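Local coordinates for protein alginate lyase, family PL7 (Zobellia galactanivorans, PDB 3ZPY) that probably degrades alginate by eliminative cleavage of its uronate chains, this chain being the catalytic domain of a larger family PL7 lyase, at residues E100-V105 / T181-L186; G117-G122 / G236-K241; Q123-S128 / E214-V219; G161-E166 / F203-E208. One frame throughout, in Å; residues are numbered along the deposited sequence.

Contact 1 of 4, residues E100-V105 / T181-L186; sequences EWTVQV and TYNCKL
Cys-184 presses onto one face of the Trp-101 indole. Its CB stands 3.4 Å from the centroid of the Trp-101 six-membered ring, close to the ring normal, as a CH-pi contact. The sulfur lies over the same face and continues into the hollow beside Val-103, where Cys-184 SG comes within 3.4 Å of Val-103 CG1. Trp-101 CG sits between its backbone N and carbonyl carbon (chi1 70°), and this swings the ring beneath the neighbouring strand. Leu-186 meets the ring at its edge, with CB 3.7 Å from Trp-101 CZ3. Without the indole, as with an alanine in its place, Cys-184 is likely to lose its flat seat and a gap would probably open beside Leu-186. On the opposite face of the sheet, Thr-102 and Asn-183 lie side by side. Thr-102 OG1 donates to Asn-183 OD1 at 2.7 Å, in the carbonyl plane. The methyl groups of Thr-102 and Thr-181 meet tightly, CG2 to CG2, at 3.4 Å. Gln-104 NE2 gives a nearly straight bond of 2.8 Å to Thr-181 OG1, while Gln-104 OE1 is held by Arg-239. Backbone bonds join Trp-101 to Cys-184 and Val-103 to Tyr-182. The face carrying Trp-101 and Leu-186 packs on Phe-121 and Ile-124 of the other sheet. This is antiparallel pairing within one sheet of a beta-jelly roll, the fold of PL7 alginate lyases.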
loop_
_atom_site.group_PDB
_atom_site.type_symbol
_atom_site.label_atom_id
_atom_site.label_comp_id
_atom_site.label_asym_id
_atom_site.label_seq_id
_atom_site.Cartn_x
_atom_site.Cartn_y
_atom_site.Cartn_z
ATOM N N GLU A 100 4.375 -6.037 9.889
ATOM C CA GLU A 100 3.142 -6.801 10.253
ATOM C C GLU A 100 1.961 -5.844 10.324
ATOM O O GLU A 100 2.071 -4.726 10.818
ATOM C CB GLU A 100 3.326 -7.450 11.587
ATOM C CG GLU A 100 4.355 -8.568 11.555
ATOM C CD GLU A 100 4.707 -9.110 12.914
ATOM O OE1 GLU A 100 5.416 -8.344 13.602
ATOM O OE2 GLU A 100 4.255 -10.178 13.267
ATOM N N TRP A 101 0.836 -6.292 9.772
ATOM C CA TRP A 101 -0.402 -5.497 9.858
ATOM C C TRP A 101 -1.570 -6.377 9.693
ATOM O O TRP A 101 -1.527 -7.397 8.990
ATOM C CB TRP A 101 -0.395 -4.370 8.796
ATOM C CG TRP A 101 -0.519 -4.688 7.344
ATOM C CD1 TRP A 101 -1.582 -4.246 6.540
ATOM C CD2 TRP A 101 0.361 -5.425 6.460
ATOM N NE1 TRP A 101 -1.412 -4.649 5.264
ATOM C CE2 TRP A 101 -0.249 -5.366 5.130
ATOM C CE3 TRP A 101 1.580 -6.059 6.609
ATOM C CZ2 TRP A 101 0.385 -5.976 4.011
ATOM C CZ3 TRP A 101 2.186 -6.656 5.506
ATOM C CH2 TRP A 101 1.575 -6.648 4.245
ATOM N N THR A 102 -2.654 -5.998 10.322
ATOM C CA THR A 102 -3.889 -6.749 10.258
ATOM C C THR A 102 -4.766 -5.948 9.330
ATOM O O THR A 102 -4.989 -4.740 9.541
ATOM C CB THR A 102 -4.477 -6.870 11.701
ATOM O OG1 THR A 102 -3.557 -7.628 12.479
ATOM C CG2 THR A 102 -5.871 -7.564 11.700
ATOM N N VAL A 103 -5.315 -6.630 8.388
ATOM C CA VAL A 103 -5.976 -5.856 7.237
ATOM C C VAL A 103 -7.300 -6.511 6.868
ATOM O O VAL A 103 -7.495 -7.741 6.985
ATOM C CB VAL A 103 -5.011 -5.848 5.999
ATOM C CG1 VAL A 103 -4.876 -7.246 5.325
ATOM C CG2 VAL A 103 -5.454 -4.804 4.959
ATOM N N GLN A 104 -8.195 -5.650 6.359
ATOM C CA GLN A 104 -9.263 -6.102 5.453
ATOM C C GLN A 104 -9.352 -5.194 4.253
ATOM O O GLN A 104 -8.902 -4.032 4.292
ATOM C CB GLN A 104 -10.617 -6.065 6.115
ATOM C CG GLN A 104 -10.762 -6.831 7.462
ATOM C CD GLN A 104 -12.201 -6.989 7.816
ATOM O OE1 GLN A 104 -13.087 -6.327 7.169
ATOM N NE2 GLN A 104 -12.506 -7.813 8.795
ATOM N N VAL A 105 -9.861 -5.783 3.177
ATOM C CA VAL A 105 -10.208 -4.967 2.008
ATOM C C VAL A 105 -11.740 -5.053 1.991
ATOM O O VAL A 105 -12.287 -6.182 1.941
ATOM C CB VAL A 105 -9.529 -5.390 0.705
ATOM C CG1 VAL A 105 -10.040 -4.502 -0.441
ATOM C CG2 VAL A 105 -8.011 -5.398 0.882
ATOM N N THR A 181 -10.568 -10.583 7.921
ATOM C CA THR A 181 -9.316 -10.137 8.592
ATOM C C THR A 181 -8.208 -11.102 8.244
ATOM O O THR A 181 -8.319 -12.343 8.394
ATOM C CB THR A 181 -9.602 -10.140 10.098
ATOM O OG1 THR A 181 -10.477 -9.048 10.240
ATOM C CG2 THR A 181 -8.293 -9.867 10.893
ATOM N N TYR A 182 -7.087 -10.490 7.827
ATOM C CA TYR A 182 -5.841 -11.281 7.616
ATOM C C TYR A 182 -4.767 -10.605 8.466
ATOM O O TYR A 182 -4.563 -9.380 8.391
ATOM C CB TYR A 182 -5.410 -11.239 6.148
ATOM C CG TYR A 182 -6.392 -11.937 5.304
ATOM C CD1 TYR A 182 -6.406 -13.327 5.197
ATOM C CD2 TYR A 182 -7.361 -11.182 4.578
ATOM C CE1 TYR A 182 -7.329 -13.975 4.399
ATOM C CE2 TYR A 182 -8.361 -11.812 3.808
ATOM C CZ TYR A 182 -8.296 -13.205 3.700
ATOM O OH TYR A 182 -9.216 -13.844 2.912
ATOM N N ASN A 183 -4.054 -11.429 9.215
ATOM C CA ASN A 183 -2.817 -10.977 9.845
ATOM C C ASN A 183 -1.625 -11.177 8.922
ATOM O O ASN A 183 -1.255 -12.354 8.648
ATOM C CB ASN A 183 -2.558 -11.707 11.161
ATOM C CG ASN A 183 -3.686 -11.457 12.169
ATOM O OD1 ASN A 183 -4.072 -10.274 12.402
ATOM N ND2 ASN A 183 -4.221 -12.519 12.777
ATOM N N CYS A 184 -1.083 -10.080 8.360
ATOM C CA CYS A 184 -0.092 -10.173 7.268
ATOM C C CYS A 184 1.274 -9.936 7.850
ATOM O O CYS A 184 1.442 -9.121 8.775
ATOM C CB CYS A 184 -0.348 -9.071 6.225
ATOM S SG CYS A 184 -1.989 -9.070 5.514
ATOM N N LYS A 185 2.275 -10.662 7.333
ATOM C CA LYS A 185 3.661 -10.472 7.737
ATOM C C LYS A 185 4.485 -10.491 6.453
ATOM O O LYS A 185 4.560 -11.539 5.796
ATOM C CB LYS A 185 4.068 -11.560 8.733
ATOM C CG LYS A 185 5.510 -11.404 9.248
ATOM C CD LYS A 185 5.835 -12.312 10.424
ATOM C CE LYS A 185 5.814 -13.765 10.122
ATOM N NZ LYS A 185 6.456 -14.650 11.160
ATOM N N LEU A 186 5.121 -9.375 6.133
ATOM C CA LEU A 186 5.926 -9.213 4.885
ATOM C C LEU A 186 7.369 -9.078 5.326
ATOM O O LEU A 186 7.717 -8.194 6.133
ATOM C CB LEU A 186 5.405 -7.981 4.194
ATOM C CG LEU A 186 6.027 -7.712 2.825
ATOM C CD1 LEU A 186 5.755 -8.865 1.876
ATOM C CD2 LEU A 186 5.484 -6.379 2.285
#

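Contact 2 of 4, residues G117-G122 / G236-K241; sequences GVLCFG and GLVRIK
Leu-119 and Phe-121 pack on Val-238 in the buried interior between the two sheets of the jelly roll. This is a face-to-face sheet contact, not strand pairing. The two strand segments approach to 8.4 Å between axes, their directions 36° apart, and no hydrogen bond joins them. Side chains span most of the distance, and one leucine methyl reaches glycine backbone. The Leu-119 side chain crosses that of Val-238, and its two methyl groups do separate work. Leu-119 CD1 presses on Val-238 CG2 at 3.4 Å, closer than usual for two carbons. Leu-119 CD2 lies 3.9 Å from Gly-236 CA. A beta carbon at Gly-236 would point at that methyl and collide with it, so the bare glycine backbone is part of the fit. The other branch of Val-238 turns to Phe-121: Val-238 CG1 is 3.9 Å from Phe-121 CB. CG1 is anti to the backbone N of Val-238 (chi1 174°), which turns CG1 toward Phe-121 and leaves CG2 mainly against Leu-119. The Phe-121 ring leads away from Val-238 and meets Phe-144 edge-to-face. Phe-121 and Gly-122 together face Val-142 as a classic beta bulge, where the chain turns a corner. Leu-119 also touches Leu-223 and Asn-221 of strand 221-223. Val-238 leans on Val-103, since strand 235-247 lies between strands 58-63 and 96-107, while strand 117-125 runs beside strand 138-146 in the facing sheet.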
loop_
_atom_site.group_PDB
_atom_site.type_symbol
_atom_site.label_atom_id
_atom_site.label_comp_id
_atom_site.label_asym_id
_atom_site.label_seq_id
_atom_site.Cartn_x
_atom_site.Cartn_y
_atom_site.Cartn_z
ATOM N N GLY A 117 -11.275 -5.217 -10.853
ATOM C CA GLY A 117 -10.907 -4.240 -9.833
ATOM C C GLY A 117 -9.767 -4.805 -9.067
ATOM O O GLY A 117 -9.679 -6.013 -8.833
ATOM N N VAL A 118 -8.826 -3.939 -8.659
ATOM C CA VAL A 118 -7.638 -4.392 -7.959
ATOM C C VAL A 118 -7.067 -3.249 -7.107
ATOM O O VAL A 118 -6.987 -2.089 -7.586
ATOM C CB VAL A 118 -6.587 -5.003 -8.963
ATOM C CG1 VAL A 118 -6.286 -4.091 -10.173
ATOM C CG2 VAL A 118 -5.293 -5.447 -8.307
ATOM N N LEU A 119 -6.469 -3.578 -5.962
ATOM C CA LEU A 119 -5.702 -2.594 -5.281
ATOM C C LEU A 119 -4.599 -3.276 -4.472
ATOM O O LEU A 119 -4.636 -4.502 -4.258
ATOM C CB LEU A 119 -6.597 -1.762 -4.381
ATOM C CG LEU A 119 -7.327 -2.507 -3.187
ATOM C CD1 LEU A 119 -6.443 -2.768 -1.972
ATOM C CD2 LEU A 119 -8.512 -1.639 -2.717
ATOM N N CYS A 120 -3.617 -2.454 -4.029
ATOM C CA CYS A 120 -2.453 -2.910 -3.274
ATOM C C CYS A 120 -2.540 -2.381 -1.853
ATOM O O CYS A 120 -2.719 -1.196 -1.641
ATOM C CB CYS A 120 -1.215 -2.334 -3.991
ATOM S SG CYS A 120 0.305 -2.565 -3.015
ATOM N N PHE A 121 -2.447 -3.290 -0.916
ATOM C CA PHE A 121 -2.623 -2.940 0.521
ATOM C C PHE A 121 -1.279 -3.117 1.307
ATOM O O PHE A 121 -1.296 -3.021 2.545
ATOM C CB PHE A 121 -3.801 -3.689 1.140
ATOM C CG PHE A 121 -3.712 -5.204 1.048
ATOM C CD1 PHE A 121 -3.034 -5.963 1.993
ATOM C CD2 PHE A 121 -4.427 -5.916 0.063
ATOM C CE1 PHE A 121 -3.003 -7.342 1.934
ATOM C CE2 PHE A 121 -4.361 -7.275 -0.036
ATOM C CZ PHE A 121 -3.638 -8.023 0.918
ATOM N N GLY A 122 -0.148 -3.472 0.637
ATOM C CA GLY A 122 1.139 -3.366 1.320
ATOM C C GLY A 122 2.204 -3.542 0.252
ATOM O O GLY A 122 1.968 -4.199 -0.772
ATOM N N GLY A 236 -11.684 2.157 -3.785
ATOM C CA GLY A 236 -11.316 0.996 -2.969
ATOM C C GLY A 236 -11.217 1.436 -1.517
ATOM O O GLY A 236 -11.076 2.633 -1.207
ATOM N N LEU A 237 -11.380 0.445 -0.616
ATOM C CA LEU A 237 -11.347 0.729 0.793
ATOM C C LEU A 237 -10.562 -0.399 1.499
ATOM O O LEU A 237 -10.908 -1.532 1.361
ATOM C CB LEU A 237 -12.767 0.809 1.335
ATOM C CG LEU A 237 -12.895 1.223 2.802
ATOM C CD1 LEU A 237 -12.295 2.599 3.101
ATOM C CD2 LEU A 237 -14.346 1.169 3.314
ATOM N N VAL A 238 -9.519 0.001 2.194
ATOM C CA VAL A 238 -8.613 -0.869 2.937
ATOM C C VAL A 238 -8.677 -0.381 4.386
ATOM O O VAL A 238 -8.724 0.824 4.673
ATOM C CB VAL A 238 -7.159 -0.781 2.455
ATOM C CG1 VAL A 238 -6.259 -1.585 3.353
ATOM C CG2 VAL A 238 -7.021 -1.177 0.989
ATOM N N ARG A 239 -8.727 -1.290 5.344
ATOM C CA ARG A 239 -8.670 -0.881 6.739
ATOM C C ARG A 239 -7.579 -1.723 7.473
ATOM O O ARG A 239 -7.423 -2.919 7.210
ATOM C CB ARG A 239 -10.055 -0.949 7.382
ATOM C CG ARG A 239 -10.706 -2.320 7.494
ATOM C CD ARG A 239 -12.079 -2.178 8.112
ATOM N NE ARG A 239 -12.768 -3.408 8.266
ATOM C CZ ARG A 239 -13.982 -3.502 8.775
ATOM N NH1 ARG A 239 -14.593 -2.412 9.260
ATOM N NH2 ARG A 239 -14.591 -4.677 8.692
ATOM N N ILE A 240 -6.827 -1.044 8.368
ATOM C CA ILE A 240 -5.628 -1.624 8.988
ATOM C C ILE A 240 -5.680 -1.407 10.506
ATOM O O ILE A 240 -6.107 -0.327 11.001
ATOM C CB ILE A 240 -4.330 -1.008 8.348
ATOM C CG1 ILE A 240 -4.343 -1.247 6.849
ATOM C CG2 ILE A 240 -3.071 -1.483 9.033
ATOM C CD1 ILE A 240 -3.270 -0.530 6.001
ATOM N N LYS A 241 -5.140 -2.398 11.198
ATOM C CA LYS A 241 -4.823 -2.202 12.625
ATOM C C LYS A 241 -3.584 -3.028 12.962
ATOM O O LYS A 241 -3.090 -3.797 12.120
ATOM C CB LYS A 241 -5.973 -2.633 13.544
ATOM C CG LYS A 241 -6.431 -4.054 13.473
ATOM C CD LYS A 241 -7.723 -4.228 14.296
ATOM C CE LYS A 241 -8.139 -5.651 14.225
ATOM N NZ LYS A 241 -9.300 -5.910 15.148
#

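Contact 3 of 4, residues Q123-S128 / E214-V219; sequences QIHGPS and ENYFKV
His-125 and Tyr-216 lie side by side on one face of an antiparallel strand pair. His-125 CB sits over one face of the phenol, 4.0 Å from the Tyr-216 ring centroid. The two rings meet obliquely, their planes at 49°, and His-125 CD2 is 3.3 Å from Tyr-216 OH. A chi1 of 55° turns the phenol across to the histidine. The backbones bond on both sides of this pair: His-125 N gives a bond of 2.8 Å to Tyr-216 O, and Tyr-216 N returns one of 2.9 Å to His-125 O. Gln-123 and Lys-218 form the next hydrogen-bonded pair. On the other face, Ile-124 CG1 touches Phe-217 CE1 at 3.6 Å, and Gln-123 O lies at the edge of the phenylalanine ring, in its plane. Ile-124 CG2 also meets Asn-215 CB at 3.8 Å. Further along, Pro-127 packs on the side chain of Glu-214. A second shell fixes these groups. Asp-138 accepts from His-125 ND1, Arg-80 makes a cation-pi contact with Tyr-216, and Glu-78 forms a salt bridge with Lys-218. Asn-215 ND2 bonds to Trp-90 O, and Glu-214 and Asn-215 form a G1 beta bulge facing Trp-90. The paired sequences Gln-Ile-His and Tyr-Phe-Lys are signature motifs of PL7 lyases, consistent with a place in the substrate groove of the jelly roll.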
loop_
_atom_site.group_PDB
_atom_site.type_symbol
_atom_site.label_atom_id
_atom_site.label_comp_id
_atom_site.label_asym_id
_atom_site.label_seq_id
_atom_site.Cartn_x
_atom_site.Cartn_y
_atom_site.Cartn_z
ATOM N N GLN A 123 3.355 -2.931 0.500
ATOM C CA GLN A 123 4.449 -2.926 -0.463
ATOM C C GLN A 123 5.808 -2.906 0.194
ATOM O O GLN A 123 5.931 -2.397 1.312
ATOM C CB GLN A 123 4.473 -1.688 -1.370
ATOM C CG GLN A 123 3.227 -1.265 -2.128
ATOM C CD GLN A 123 3.475 0.189 -2.596
ATOM O OE1 GLN A 123 2.681 1.078 -2.266
ATOM N NE2 GLN A 123 4.559 0.429 -3.246
ATOM N N ILE A 124 6.829 -3.389 -0.583
ATOM C CA ILE A 124 8.163 -2.924 -0.406
ATOM C C ILE A 124 8.545 -2.129 -1.670
ATOM O O ILE A 124 8.373 -2.623 -2.798
ATOM C CB ILE A 124 9.195 -4.107 -0.256
ATOM C CG1 ILE A 124 8.814 -4.938 0.983
ATOM C CG2 ILE A 124 10.660 -3.591 -0.145
ATOM C CD1 ILE A 124 9.442 -6.327 1.007
ATOM N N HIS A 125 9.067 -0.919 -1.447
ATOM C CA HIS A 125 9.551 -0.106 -2.546
ATOM C C HIS A 125 11.048 -0.004 -2.501
ATOM O O HIS A 125 11.619 0.247 -1.424
ATOM C CB HIS A 125 8.829 1.266 -2.541
ATOM C CG HIS A 125 9.054 2.032 -3.816
ATOM N ND1 HIS A 125 8.333 1.813 -4.972
ATOM C CD2 HIS A 125 9.996 2.955 -4.142
ATOM C CE1 HIS A 125 8.785 2.621 -5.940
ATOM N NE2 HIS A 125 9.812 3.316 -5.440
ATOM N N GLY A 126 11.696 -0.079 -3.684
ATOM C CA GLY A 126 13.144 0.035 -3.737
ATOM C C GLY A 126 13.595 1.245 -4.531
ATOM O O GLY A 126 12.802 2.138 -4.811
ATOM N N PRO A 127 14.888 1.321 -4.834
ATOM C CA PRO A 127 15.435 2.446 -5.556
ATOM C C PRO A 127 14.941 2.482 -7.014
ATOM O O PRO A 127 14.751 1.409 -7.663
ATOM C CB PRO A 127 16.977 2.200 -5.508
ATOM C CG PRO A 127 17.057 0.659 -5.462
ATOM C CD PRO A 127 15.890 0.272 -4.535
ATOM N N SER A 128 14.714 3.689 -7.559
ATOM C CA SER A 128 14.397 3.736 -8.965
ATOM C C SER A 128 15.497 3.165 -9.848
ATOM O O SER A 128 15.167 2.554 -10.880
ATOM C CB SER A 128 14.007 5.136 -9.415
ATOM O OG SER A 128 15.042 6.035 -9.069
ATOM N N GLU A 214 18.317 0.197 -0.274
ATOM C CA GLU A 214 17.421 1.351 -0.517
ATOM C C GLU A 214 15.925 0.972 -0.620
ATOM O O GLU A 214 15.168 1.539 -1.402
ATOM C CB GLU A 214 17.856 2.227 -1.703
ATOM C CG GLU A 214 19.290 2.745 -1.586
ATOM C CD GLU A 214 19.472 3.833 -2.593
ATOM O OE1 GLU A 214 19.115 5.007 -2.271
ATOM O OE2 GLU A 214 19.865 3.515 -3.720
ATOM N N ASN A 215 15.499 0.050 0.260
ATOM C CA ASN A 215 14.106 -0.380 0.399
ATOM C C ASN A 215 13.418 0.344 1.531
ATOM O O ASN A 215 14.021 0.765 2.522
ATOM C CB ASN A 215 14.013 -1.883 0.644
ATOM C CG ASN A 215 14.670 -2.685 -0.445
ATOM O OD1 ASN A 215 14.167 -2.768 -1.610
ATOM N ND2 ASN A 215 15.881 -3.182 -0.127
ATOM N N TYR A 216 12.107 0.386 1.392
ATOM C CA TYR A 216 11.254 0.805 2.514
ATOM C C TYR A 216 9.845 0.217 2.357
ATOM O O TYR A 216 9.440 -0.186 1.244
ATOM C CB TYR A 216 11.117 2.317 2.617
ATOM C CG TYR A 216 10.620 3.042 1.392
ATOM C CD1 TYR A 216 11.493 3.418 0.369
ATOM C CD2 TYR A 216 9.259 3.351 1.253
ATOM C CE1 TYR A 216 11.047 4.168 -0.762
ATOM C CE2 TYR A 216 8.815 4.059 0.147
ATOM C CZ TYR A 216 9.665 4.435 -0.844
ATOM O OH TYR A 216 9.182 5.204 -1.922
ATOM N N PHE A 217 9.152 0.071 3.496
ATOM C CA PHE A 217 7.800 -0.418 3.438
ATOM C C PHE A 217 6.796 0.722 3.139
ATOM O O PHE A 217 7.019 1.878 3.520
ATOM C CB PHE A 217 7.422 -1.008 4.802
ATOM C CG PHE A 217 8.103 -2.319 5.063
ATOM C CD1 PHE A 217 7.819 -3.430 4.275
ATOM C CD2 PHE A 217 9.009 -2.427 6.102
ATOM C CE1 PHE A 217 8.428 -4.659 4.572
ATOM C CE2 PHE A 217 9.626 -3.660 6.411
ATOM C CZ PHE A 217 9.292 -4.768 5.656
ATOM N N LYS A 218 5.682 0.304 2.528
ATOM C CA LYS A 218 4.472 1.202 2.428
ATOM C C LYS A 218 3.288 0.365 2.766
ATOM O O LYS A 218 3.265 -0.853 2.493
ATOM C CB LYS A 218 4.289 1.892 1.091
ATOM C CG LYS A 218 5.498 2.588 0.533
ATOM C CD LYS A 218 5.107 3.524 -0.623
ATOM C CE LYS A 218 4.558 4.807 -0.123
ATOM N NZ LYS A 218 3.740 5.613 -1.021
ATOM N N VAL A 219 2.238 1.031 3.284
ATOM C CA VAL A 219 1.043 0.240 3.613
ATOM C C VAL A 219 -0.150 1.180 3.598
ATOM O O VAL A 219 -0.063 2.342 4.030
ATOM C CB VAL A 219 1.171 -0.481 5.006
ATOM C CG1 VAL A 219 1.267 0.524 6.170
ATOM C CG2 VAL A 219 0.077 -1.463 5.282
#

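Contact 4 of 4, residues G161-E166 / F203-E208; sequences GYVTEE and FRKKME
Met-207 curls back on itself and lays its thioether against Tyr-162 and Val-163, in a Met-aromatic contact. The site lies at one margin of the jelly roll. There the short helix 162-165, which follows strand 154-160 of one sheet, packs on strand 200-206, an outer strand of the other. The methionine chain bends at chi2 (-78°), which carries the sulfur to the helix, and again at chi3 (-72°), which turns CE toward Tyr-162. Met-207 SD is 3.7 Å from Val-163 CB and approaches the tyrosine ring obliquely, while Met-207 CE lies 3.7 Å from Tyr-162 CD1. Shortening this side chain to an alanine is likely to open a gap beside Val-163 and leave the Tyr-162 ring less firmly held. Val-163 is also met by Phe-203, whose CZ is 4.0 Å from Val-163 CG1. Thr-164 adds its methyl group, CG2 lying 3.6 Å from Phe-203 CE1, and its hydroxyl is bonded to Ile-159 O. The aliphatic part of Lys-205 runs beside the helix backbone, with Lys-205 CD 3.4 Å from Val-163 O. At the start of the helix, Gly-161 N donates to Glu-165 OE2 from above the carboxylate plane. Arg-141 forms a salt bridge with the same oxygen, so two donors grip it. The two segments share no direct hydrogen bond, but one water connects them: it lies 3.2 Å from Tyr-162 OH and donates to Glu-208 O over 3.2 Å.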
loop_
_atom_site.group_PDB
_atom_site.type_symbol
_atom_site.label_atom_id
_atom_site.label_comp_id
_atom_site.label_asym_id
_atom_site.label_seq_id
_atom_site.Cartn_x
_atom_site.Cartn_y
_atom_site.Cartn_z
ATOM N N GLY A 161 4.958 -6.316 -8.609
ATOM C CA GLY A 161 6.247 -5.732 -8.351
ATOM C C GLY A 161 7.391 -6.523 -8.931
ATOM O O GLY A 161 7.155 -7.601 -9.489
ATOM N N TYR A 162 8.633 -6.044 -8.705
ATOM C CA TYR A 162 9.822 -6.576 -9.412
ATOM C C TYR A 162 10.003 -8.094 -9.180
ATOM O O TYR A 162 10.236 -8.857 -10.098
ATOM C CB TYR A 162 11.051 -5.835 -8.919
ATOM C CG TYR A 162 12.271 -6.210 -9.612
ATOM C CD1 TYR A 162 12.859 -7.493 -9.464
ATOM C CD2 TYR A 162 12.787 -5.344 -10.572
ATOM C CE1 TYR A 162 13.991 -7.843 -10.177
ATOM C CE2 TYR A 162 13.935 -5.682 -11.309
ATOM C CZ TYR A 162 14.542 -6.959 -11.093
ATOM O OH TYR A 162 15.630 -7.370 -11.820
ATOM N N VAL A 163 9.729 -8.514 -7.935
ATOM C CA VAL A 163 10.099 -9.853 -7.526
ATOM C C VAL A 163 9.311 -10.942 -8.319
ATOM O O VAL A 163 9.824 -12.028 -8.507
ATOM C CB VAL A 163 9.901 -10.058 -5.980
ATOM C CG1 VAL A 163 8.422 -10.059 -5.591
ATOM C CG2 VAL A 163 10.676 -11.301 -5.523
ATOM N N THR A 164 8.139 -10.593 -8.838
ATOM C CA THR A 164 7.387 -11.491 -9.738
ATOM C C THR A 164 7.455 -10.953 -11.165
ATOM O O THR A 164 7.751 -11.729 -12.091
ATOM C CB THR A 164 5.959 -11.763 -9.270
ATOM O OG1 THR A 164 5.288 -10.525 -9.149
ATOM C CG2 THR A 164 5.919 -12.584 -8.020
ATOM N N GLU A 165 7.086 -9.685 -11.361
ATOM C CA GLU A 165 6.988 -9.208 -12.763
ATOM C C GLU A 165 8.252 -9.330 -13.596
ATOM O O GLU A 165 8.153 -9.445 -14.818
ATOM C CB GLU A 165 6.481 -7.768 -12.733
ATOM C CG GLU A 165 5.089 -7.565 -12.195
ATOM C CD GLU A 165 4.794 -6.083 -12.171
ATOM O OE1 GLU A 165 5.292 -5.265 -13.005
ATOM O OE2 GLU A 165 3.988 -5.690 -11.380
ATOM N N GLU A 166 9.424 -9.155 -12.986
ATOM C CA GLU A 166 10.691 -9.174 -13.694
ATOM C C GLU A 166 11.365 -10.533 -13.513
ATOM O O GLU A 166 12.467 -10.774 -13.965
ATOM C CB GLU A 166 11.584 -8.010 -13.214
ATOM C CG GLU A 166 11.112 -6.617 -13.636
ATOM C CD GLU A 166 11.478 -6.272 -15.050
ATOM O OE1 GLU A 166 12.064 -7.125 -15.711
ATOM O OE2 GLU A 166 11.189 -5.142 -15.467
ATOM N N PHE A 203 3.745 -16.875 -0.121
ATOM C CA PHE A 203 4.611 -16.433 -1.278
ATOM C C PHE A 203 6.011 -16.230 -0.727
ATOM O O PHE A 203 6.161 -15.488 0.249
ATOM C CB PHE A 203 4.108 -15.092 -1.844
ATOM C CG PHE A 203 5.033 -14.592 -2.898
ATOM C CD1 PHE A 203 5.018 -15.091 -4.155
ATOM C CD2 PHE A 203 5.991 -13.648 -2.531
ATOM C CE1 PHE A 203 5.964 -14.658 -5.115
ATOM C CE2 PHE A 203 6.903 -13.190 -3.461
ATOM C CZ PHE A 203 6.889 -13.688 -4.747
ATOM N N ARG A 204 7.004 -16.780 -1.394
ATOM C CA ARG A 204 8.372 -16.535 -0.980
ATOM C C ARG A 204 9.231 -16.668 -2.234
ATOM O O ARG A 204 9.162 -17.734 -2.906
ATOM C CB ARG A 204 8.796 -17.583 0.078
ATOM C CG ARG A 204 10.271 -17.517 0.406
ATOM C CD ARG A 204 10.643 -18.471 1.537
ATOM N NE ARG A 204 12.078 -18.773 1.542
ATOM C CZ ARG A 204 13.004 -18.030 2.167
ATOM N NH1 ARG A 204 12.622 -16.992 2.917
ATOM N NH2 ARG A 204 14.279 -18.415 2.122
ATOM N N LYS A 205 10.124 -15.671 -2.502
ATOM C CA LYS A 205 10.892 -15.715 -3.737
ATOM C C LYS A 205 12.116 -14.862 -3.557
ATOM O O LYS A 205 12.051 -13.761 -3.007
ATOM C CB LYS A 205 10.043 -15.209 -4.923
ATOM C CG LYS A 205 10.733 -15.463 -6.279
ATOM C CD LYS A 205 9.697 -15.234 -7.402
ATOM C CE LYS A 205 10.288 -15.466 -8.814
ATOM N NZ LYS A 205 10.686 -16.883 -8.915
ATOM N N LYS A 206 13.243 -15.360 -4.082
ATOM C CA LYS A 206 14.508 -14.618 -4.054
ATOM C C LYS A 206 14.515 -13.476 -5.084
ATOM O O LYS A 206 14.114 -13.692 -6.239
ATOM C CB LYS A 206 15.687 -15.553 -3.927
ATOM C CG LYS A 206 17.016 -14.889 -3.604
ATOM C CD LYS A 206 18.176 -15.850 -3.801
ATOM C CE LYS A 206 19.408 -15.394 -3.036
ATOM N NZ LYS A 206 19.096 -15.085 -1.614
ATOM N N MET A 207 15.073 -12.340 -4.699
ATOM C CA MET A 207 15.428 -11.256 -5.632
ATOM C C MET A 207 16.780 -11.607 -6.227
ATOM O O MET A 207 17.845 -11.555 -5.530
ATOM C CB MET A 207 15.523 -9.927 -4.910
ATOM C CG MET A 207 14.178 -9.392 -4.531
ATOM S SD MET A 207 13.363 -8.640 -5.957
ATOM C CE MET A 207 14.406 -7.138 -6.109
ATOM N N GLU A 208 16.798 -11.892 -7.530
ATOM C CA GLU A 208 18.064 -12.170 -8.249
ATOM C C GLU A 208 18.683 -10.900 -8.782
ATOM O O GLU A 208 18.823 -10.729 -9.969
ATOM C CB GLU A 208 17.836 -13.201 -9.377
ATOM C CG GLU A 208 17.274 -14.555 -8.939
ATOM C CD GLU A 208 18.159 -15.310 -7.953
ATOM O OE1 GLU A 208 19.377 -15.001 -7.801
ATOM O OE2 GLU A 208 17.625 -16.254 -7.345
HETATM O O HOH W 1 15.963 -10.573 -11.441
#

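Strand 96-107 comes first and supplies one side of contact 1. Strand 117-125 follows, giving its early part to contact 2 and its end to contact 3. Segment 161-166, with its short helix, then opens contact 4. The chain returns at 181-186 to close contact 1, whose loop therefore crosses the other three. Contact 4 closes at 203-208, contact 3 at 214-219 and contact 2 at 236-241, each loop enclosing the one before. Contacts 1 and 3 each pair strands within a sheet, one in each sheet. Contact 2 joins the sheets through the core. Contact 4 sets the helix after strand 154-160 against outer strand 200-206. Val-219 links three contacts by packing on Trp-101, Phe-121 and Ile-240.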